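PDB 2RAU: putative esterase from Sulfolobus solfataricus P2, which probably acts as a serine hydrolase of the alpha/beta-hydrolase fold, with lipase or esterase activity, and binds calcium. Local coordinates for residues A[301-305]-A[326-330]; A[323-327]-A[340-344]. One frame throughout, in Å; residues are numbered along the deposited sequence.

Contact 1 of 2, residues A[301-305]-A[326-330]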
ATOM      1  N   VAL A 301       5.338  -3.580 -13.507  0.50 25.98           N
ATOM      2  CA  VAL A 301       4.021  -3.270 -14.080  0.50 26.37           C
ATOM      3  C   VAL A 301       3.259  -4.559 -14.450  0.50 25.55           C
ATOM      4  O   VAL A 301       3.742  -5.383 -15.209  0.50 25.64           O
ATOM      5  CB  VAL A 301       4.136  -2.235 -15.254  0.50 25.84           C
ATOM      6  CG1 VAL A 301       4.821  -2.840 -16.494  0.50 21.14           C
ATOM      7  CG2 VAL A 301       2.783  -1.663 -15.594  0.50 27.58           C
ATOM      8  N   SER A 302       2.079  -4.728 -13.857  1.00 26.15           N
ATOM      9  CA  SER A 302       1.224  -5.891 -14.085  1.00 28.32           C
ATOM     10  C   SER A 302       0.665  -5.877 -15.536  1.00 28.24           C
ATOM     11  O   SER A 302       0.206  -4.848 -16.028  1.00 28.84           O
ATOM     12  CB  SER A 302       0.080  -5.958 -13.059  1.00 26.28           C
ATOM     13  OG  SER A 302      -0.774  -4.822 -13.060  1.00 27.34           O
ATOM     14  N   GLU A 303       0.704  -7.025 -16.206  1.00 28.15           N
ATOM     15  CA  GLU A 303       0.153  -7.107 -17.556  1.00 27.92           C
ATOM     16  C   GLU A 303      -1.342  -6.824 -17.621  1.00 28.53           C
ATOM     17  O   GLU A 303      -1.801  -6.201 -18.564  1.00 28.49           O
ATOM     18  CB  GLU A 303       0.418  -8.489 -18.166  1.00 30.94           C
ATOM     19  CG  GLU A 303       0.078  -8.528 -19.628  1.00 31.74           C
ATOM     20  CD  GLU A 303       0.526  -9.797 -20.301  1.00 38.80           C
ATOM     21  OE1 GLU A 303       0.476 -10.854 -19.650  1.00 34.53           O
ATOM     22  OE2 GLU A 303       0.924  -9.727 -21.487  1.00 41.18           O
ATOM     23  N   ARG A 304      -2.107  -7.294 -16.631  1.00 25.26           N
ATOM     24  CA  ARG A 304      -3.591  -7.216 -16.717  1.00 26.63           C
ATOM     25  C   ARG A 304      -4.198  -5.941 -16.133  1.00 28.63           C
ATOM     26  O   ARG A 304      -5.404  -5.765 -16.164  1.00 27.80           O
ATOM     27  CB  ARG A 304      -4.241  -8.450 -16.096  1.00 24.64           C
ATOM     28  CG  ARG A 304      -3.783  -9.770 -16.736  1.00 26.39           C
ATOM     29  CD  ARG A 304      -4.590 -10.961 -16.253  1.00 28.90           C
ATOM     30  NE  ARG A 304      -5.983 -10.801 -16.651  1.00 28.12           N
ATOM     31  CZ  ARG A 304      -6.473 -11.106 -17.850  1.00 30.59           C
ATOM     32  NH1 ARG A 304      -5.751 -11.695 -18.790  1.00 31.35           N
ATOM     33  NH2 ARG A 304      -7.728 -10.853 -18.106  1.00 31.98           N
ATOM     34  N   PHE A 305      -3.348  -5.036 -15.649  1.00 29.61           N
ATOM     35  CA  PHE A 305      -3.812  -3.796 -15.022  1.00 29.65           C
ATOM     36  C   PHE A 305      -2.865  -2.638 -15.261  1.00 27.09           C
ATOM     37  O   PHE A 305      -3.257  -1.620 -15.806  1.00 26.74           O
ATOM     38  CB  PHE A 305      -4.002  -4.023 -13.517  1.00 28.98           C
ATOM     39  CG  PHE A 305      -4.452  -2.804 -12.759  1.00 33.23           C
ATOM     40  CD1 PHE A 305      -5.791  -2.461 -12.717  1.00 33.97           C
ATOM     41  CD2 PHE A 305      -3.534  -2.012 -12.090  1.00 33.44           C
ATOM     42  CE1 PHE A 305      -6.221  -1.362 -12.022  1.00 39.79           C
ATOM     43  CE2 PHE A 305      -3.953  -0.895 -11.396  1.00 35.85           C
ATOM     44  CZ  PHE A 305      -5.297  -0.561 -11.363  1.00 38.89           C
ATOM     45  N   GLY A 326       0.883 -12.035 -17.091  1.00 24.43           N
ATOM     46  CA  GLY A 326      -0.258 -12.719 -16.491  1.00 23.31           C
ATOM     47  C   GLY A 326      -0.825 -12.102 -15.228  1.00 25.25           C
ATOM     48  O   GLY A 326      -1.888 -12.488 -14.768  1.00 25.42           O
ATOM     49  N   TYR A 327      -0.105 -11.138 -14.664  1.00 24.90           N
ATOM     50  CA  TYR A 327      -0.447 -10.616 -13.359  1.00 22.34           C
ATOM     51  C   TYR A 327      -1.589  -9.641 -13.377  1.00 25.43           C
ATOM     52  O   TYR A 327      -1.608  -8.716 -14.201  1.00 25.89           O
ATOM     53  CB  TYR A 327       0.766  -9.873 -12.754  1.00 23.48           C
ATOM     54  CG  TYR A 327       1.727 -10.750 -12.004  1.00 24.73           C
ATOM     55  CD1 TYR A 327       2.305 -11.858 -12.613  1.00 27.16           C
ATOM     56  CD2 TYR A 327       2.104 -10.448 -10.703  1.00 28.20           C
ATOM     57  CE1 TYR A 327       3.220 -12.674 -11.933  1.00 24.25           C
ATOM     58  CE2 TYR A 327       3.028 -11.263 -10.006  1.00 26.73           C
ATOM     59  CZ  TYR A 327       3.558 -12.383 -10.625  1.00 24.71           C
ATOM     60  OH  TYR A 327       4.404 -13.213  -9.942  1.00 26.24           O
ATOM     61  N   GLY A 328      -2.503  -9.838 -12.444  1.00 24.00           N
ATOM     62  CA  GLY A 328      -3.380  -8.765 -12.046  1.00 24.58           C
ATOM     63  C   GLY A 328      -2.665  -7.902 -11.013  1.00 27.45           C
ATOM     64  O   GLY A 328      -1.581  -8.238 -10.530  1.00 26.08           O
ATOM     65  N   HIS A 329      -3.301  -6.796 -10.652  1.00 26.25           N
ATOM     66  CA  HIS A 329      -2.741  -5.819  -9.728  1.00 24.03           C
ATOM     67  C   HIS A 329      -2.293  -6.416  -8.413  1.00 23.28           C
ATOM     68  O   HIS A 329      -1.137  -6.235  -7.965  1.00 24.22           O
ATOM     69  CB  HIS A 329      -3.789  -4.714  -9.510  1.00 26.15           C
ATOM     70  CG  HIS A 329      -3.278  -3.503  -8.791  1.00 27.81           C
ATOM     71  ND1 HIS A 329      -2.095  -2.872  -9.125  1.00 26.85           N
ATOM     72  CD2 HIS A 329      -3.841  -2.756  -7.809  1.00 30.44           C
ATOM     73  CE1 HIS A 329      -1.942  -1.804  -8.359  1.00 27.08           C
ATOM     74  NE2 HIS A 329      -2.983  -1.713  -7.552  1.00 27.01           N
ATOM     75  N   LEU A 330      -3.202  -7.139  -7.764  1.00 24.70           N
ATOM     76  CA  LEU A 330      -2.906  -7.674  -6.456  1.00 23.47           C
ATOM     77  C   LEU A 330      -1.917  -8.806  -6.448  1.00 23.42           C
ATOM     78  O   LEU A 330      -1.359  -9.081  -5.388  1.00 25.47           O
ATOM     79  CB  LEU A 330      -4.170  -8.050  -5.719  1.00 22.85           C
ATOM     80  CG  LEU A 330      -5.210  -6.930  -5.451  1.00 26.94           C
ATOM     81  CD1 LEU A 330      -6.447  -7.512  -4.760  1.00 28.63           C
ATOM     82  CD2 LEU A 330      -4.614  -5.825  -4.615  1.00 27.76           C
TER

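Contact 2 of 2, residues A[323-327]-A[340-344]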
ATOM      1  N   LEU A 323       7.966  -6.071 -16.712  1.00 25.24           N
ATOM      2  CA  LEU A 323       6.591  -6.431 -17.012  1.00 26.40           C
ATOM      3  C   LEU A 323       6.325  -7.799 -16.425  1.00 24.62           C
ATOM      4  O   LEU A 323       7.049  -8.752 -16.707  1.00 27.33           O
ATOM      5  CB  LEU A 323       6.345  -6.488 -18.520  1.00 25.85           C
ATOM      6  CG  LEU A 323       4.979  -7.056 -18.976  1.00 31.03           C
ATOM      7  CD1 LEU A 323       3.799  -6.195 -18.581  1.00 32.20           C
ATOM      8  CD2 LEU A 323       4.998  -7.271 -20.505  1.00 32.74           C
ATOM      9  N   LEU A 324       5.254  -7.885 -15.649  1.00 24.95           N
ATOM     10  CA  LEU A 324       4.810  -9.111 -14.969  1.00 24.33           C
ATOM     11  C   LEU A 324       3.691  -9.788 -15.790  1.00 24.38           C
ATOM     12  O   LEU A 324       2.519  -9.446 -15.691  1.00 25.03           O
ATOM     13  CB  LEU A 324       4.349  -8.781 -13.527  1.00 25.57           C
ATOM     14  CG  LEU A 324       5.490  -8.263 -12.629  1.00 24.46           C
ATOM     15  CD1 LEU A 324       4.958  -7.633 -11.377  1.00 21.49           C
ATOM     16  CD2 LEU A 324       6.487  -9.388 -12.346  1.00 26.38           C
ATOM     17  N   LYS A 325       4.084 -10.744 -16.618  1.00 26.36           N
ATOM     18  CA  LYS A 325       3.165 -11.394 -17.513  1.00 24.99           C
ATOM     19  C   LYS A 325       2.154 -12.230 -16.731  1.00 26.18           C
ATOM     20  O   LYS A 325       2.513 -13.006 -15.826  1.00 27.04           O
ATOM     21  CB  LYS A 325       3.945 -12.207 -18.559  1.00 26.71           C
ATOM     22  CG  LYS A 325       4.705 -11.347 -19.617  1.00 31.29           C
ATOM     23  N   GLY A 326       0.883 -12.035 -17.091  1.00 24.43           N
ATOM     24  CA  GLY A 326      -0.258 -12.719 -16.491  1.00 23.31           C
ATOM     25  C   GLY A 326      -0.825 -12.102 -15.228  1.00 25.25           C
ATOM     26  O   GLY A 326      -1.888 -12.488 -14.768  1.00 25.42           O
ATOM     27  N   TYR A 327      -0.105 -11.138 -14.664  1.00 24.90           N
ATOM     28  CA  TYR A 327      -0.447 -10.616 -13.359  1.00 22.34           C
ATOM     29  C   TYR A 327      -1.589  -9.641 -13.377  1.00 25.43           C
ATOM     30  O   TYR A 327      -1.608  -8.716 -14.201  1.00 25.89           O
ATOM     31  CB  TYR A 327       0.766  -9.873 -12.754  1.00 23.48           C
ATOM     32  CG  TYR A 327       1.727 -10.750 -12.004  1.00 24.73           C
ATOM     33  CD1 TYR A 327       2.305 -11.858 -12.613  1.00 27.16           C
ATOM     34  CD2 TYR A 327       2.104 -10.448 -10.703  1.00 28.20           C
ATOM     35  CE1 TYR A 327       3.220 -12.674 -11.933  1.00 24.25           C
ATOM     36  CE2 TYR A 327       3.028 -11.263 -10.006  1.00 26.73           C
ATOM     37  CZ  TYR A 327       3.558 -12.383 -10.625  1.00 24.71           C
ATOM     38  OH  TYR A 327       4.404 -13.213  -9.942  1.00 26.24           O
ATOM     39  N   LYS A 340       9.428 -15.280  -6.742  1.00 25.03           N
ATOM     40  CA  LYS A 340      10.315 -15.332  -7.893  1.00 26.77           C
ATOM     41  C   LYS A 340      10.253 -14.083  -8.758  1.00 24.88           C
ATOM     42  O   LYS A 340      11.282 -13.579  -9.180  1.00 27.78           O
ATOM     43  CB  LYS A 340       9.970 -16.550  -8.784  1.00 29.38           C
ATOM     44  CG  LYS A 340      10.642 -16.554 -10.164  1.00 32.31           C
ATOM     45  CD  LYS A 340      10.334 -17.849 -10.968  1.00 32.46           C
ATOM     46  CE  LYS A 340       8.819 -18.004 -11.431  1.00 48.62           C
ATOM     47  NZ  LYS A 340       8.367 -17.333 -12.723  1.00 50.32           N
ATOM     48  N   ASP A 341       9.042 -13.619  -9.048  1.00 24.29           N
ATOM     49  CA  ASP A 341       8.831 -12.590 -10.061  1.00 26.85           C
ATOM     50  C   ASP A 341       8.974 -11.173  -9.565  1.00 25.41           C
ATOM     51  O   ASP A 341       9.242 -10.290 -10.379  1.00 24.23           O
ATOM     52  CB  ASP A 341       7.433 -12.700 -10.670  1.00 30.67           C
ATOM     53  CG  ASP A 341       7.180 -14.053 -11.365  1.00 29.92           C
ATOM     54  OD1 ASP A 341       8.139 -14.661 -11.870  1.00 28.15           O
ATOM     55  OD2 ASP A 341       6.022 -14.502 -11.413  1.00 28.15           O
ATOM     56  N   VAL A 342       8.726 -10.950  -8.272  1.00 24.02           N
ATOM     57  CA  VAL A 342       8.814  -9.593  -7.679  1.00 25.22           C
ATOM     58  C   VAL A 342       9.846  -9.495  -6.551  1.00 24.28           C
ATOM     59  O   VAL A 342      10.823  -8.783  -6.642  1.00 23.85           O
ATOM     60  CB  VAL A 342       7.428  -9.081  -7.203  1.00 22.81           C
ATOM     61  CG1 VAL A 342       7.516  -7.670  -6.594  1.00 19.97           C
ATOM     62  CG2 VAL A 342       6.398  -9.127  -8.339  1.00 26.10           C
ATOM     63  N   ASN A 343       9.640 -10.261  -5.493  1.00 25.40           N
ATOM     64  CA  ASN A 343      10.399 -10.059  -4.260  1.00 25.90           C
ATOM     65  C   ASN A 343      11.889 -10.308  -4.382  1.00 25.66           C
ATOM     66  O   ASN A 343      12.687  -9.431  -3.979  1.00 24.95           O
ATOM     67  CB  ASN A 343       9.734 -10.823  -3.074  1.00 24.70           C
ATOM     68  CG  ASN A 343       8.307 -10.384  -2.812  1.00 26.39           C
ATOM     69  OD1 ASN A 343       7.893  -9.295  -3.227  1.00 26.42           O
ATOM     70  ND2 ASN A 343       7.533 -11.249  -2.161  1.00 26.31           N
ATOM     71  N   SER A 344      12.281 -11.452  -4.969  1.00 25.11           N
ATOM     72  CA  SER A 344      13.687 -11.745  -5.238  1.00 26.67           C
ATOM     73  C   SER A 344      14.304 -10.777  -6.235  1.00 25.26           C
ATOM     74  O   SER A 344      15.488 -10.528  -6.171  1.00 24.33           O
ATOM     75  CB  SER A 344      13.854 -13.165  -5.748  1.00 26.14           C
ATOM     76  OG  SER A 344      13.169 -13.344  -6.996  1.00 33.04           O
TER

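Contact 1 of 2, residues A[301-305]-A[326-330]
S302, the last residue of strand 297-302, sets its CB 3.4 Å from Y327 O. Its OG, turned between the backbone N and the carbonyl carbon (chi1 59°), is hydrogen-bonded to D177 OD2 and G306 N. E303 sends an extended side chain along the loop, and its OE1 accepts the N-H of G326 at 2.8 Å, on the anti side of the carboxylate and 21° out of its plane. R304 grips the same loop from its backbone: R304 N donates to Y327 O at 2.9 Å, while its CD rests 3.4 Å from G326 O. F305 then crosses H329 obliquely, the ring planes 35° apart. F305 CD2 comes within 3.4 Å of H329 ND1, and H329 CB makes a CH-pi contact over the face of the phenyl ring. The imidazole bonds through ND1 to D177 OD2 and through NE2 to S152 OG, a geometry consistent with a Ser-His-Asp triad. The phenyl ring of F305 thus covers one face of the probable catalytic imidazole, while S302 OG and H329 ND1 share one carboxylate oxygen, which makes the serine a second-shell partner of the probable acid.

Contact 2 of 2, residues A[323-327]-A[340-344]
The Y327 ring carries L324 CB over one face, 3.6 Å above its plane and offset toward the rim, and has K325 O in plane at its edge. The D341 carboxylate also comes to the edge, near the ring plane but turned 64° from it, and meets the phenol end. There Y327 OH donates to D341 OD2 at 2.5 Å, a short bond made to the anti lone pair. The other oxygen, OD1, uses its syn lone pair for the salt bridge with K340 NZ, 2.8 Å away on the preceding helical residue. Y257 OH bonds to both D341 OD2 and K340 NZ, so OD2 is shared by two hydroxyls while OD1 takes the lysine, which should restrain rotation of the carboxylate. With CG beside the backbone N (chi1 -60°), D341 leans from the helix toward the tyrosine. An alanine at this position would probably leave the phenol of Y327 without this acceptor and K340 without its salt-bridge mate. Beside this polar link, both methyl branches of L324 meet the helix. CD1 touches V342 CG2 at 3.7 Å, the side chains crossing at about a right angle, and CD2 lies 3.5 Å from D341 O. V342 CG2 also approaches Y327 CE2 obliquely, at 4.3 Å. A type II beta turn from L324 to Y327, closed by Y327 N to L324 O and with G326 at positive phi, brings the tyrosine back over the leucine. The whole joins the C-terminal end of strand 320-324 to helix 338-353, a strand-to-helix packing in keeping with the alpha/beta-hydrolase fold, where the C-terminal helix lies against the central sheet.

Strand 297-302 leads into 301-305, and the chain then passes through helix 306-309 to strand 320-324, which pairs parallel with it. Contact 1 closes this excursion when 326-330 returns to the end of the first strand. Contact 2 starts at 323-327, before that loop is complete, and closes the next one at 340-344, so the two loops overlap rather than nest. They share G326 and Y327; Y327 acts chiefly through its backbone in contact 1 and through its ring and hydroxyl in contact 2. Between them, V301 O to L324 N and E303 N to L324 O are probable backbone hydrogen bonds. Together they tie two neighbouring strands, the loop that carries H329 and helix 338-353.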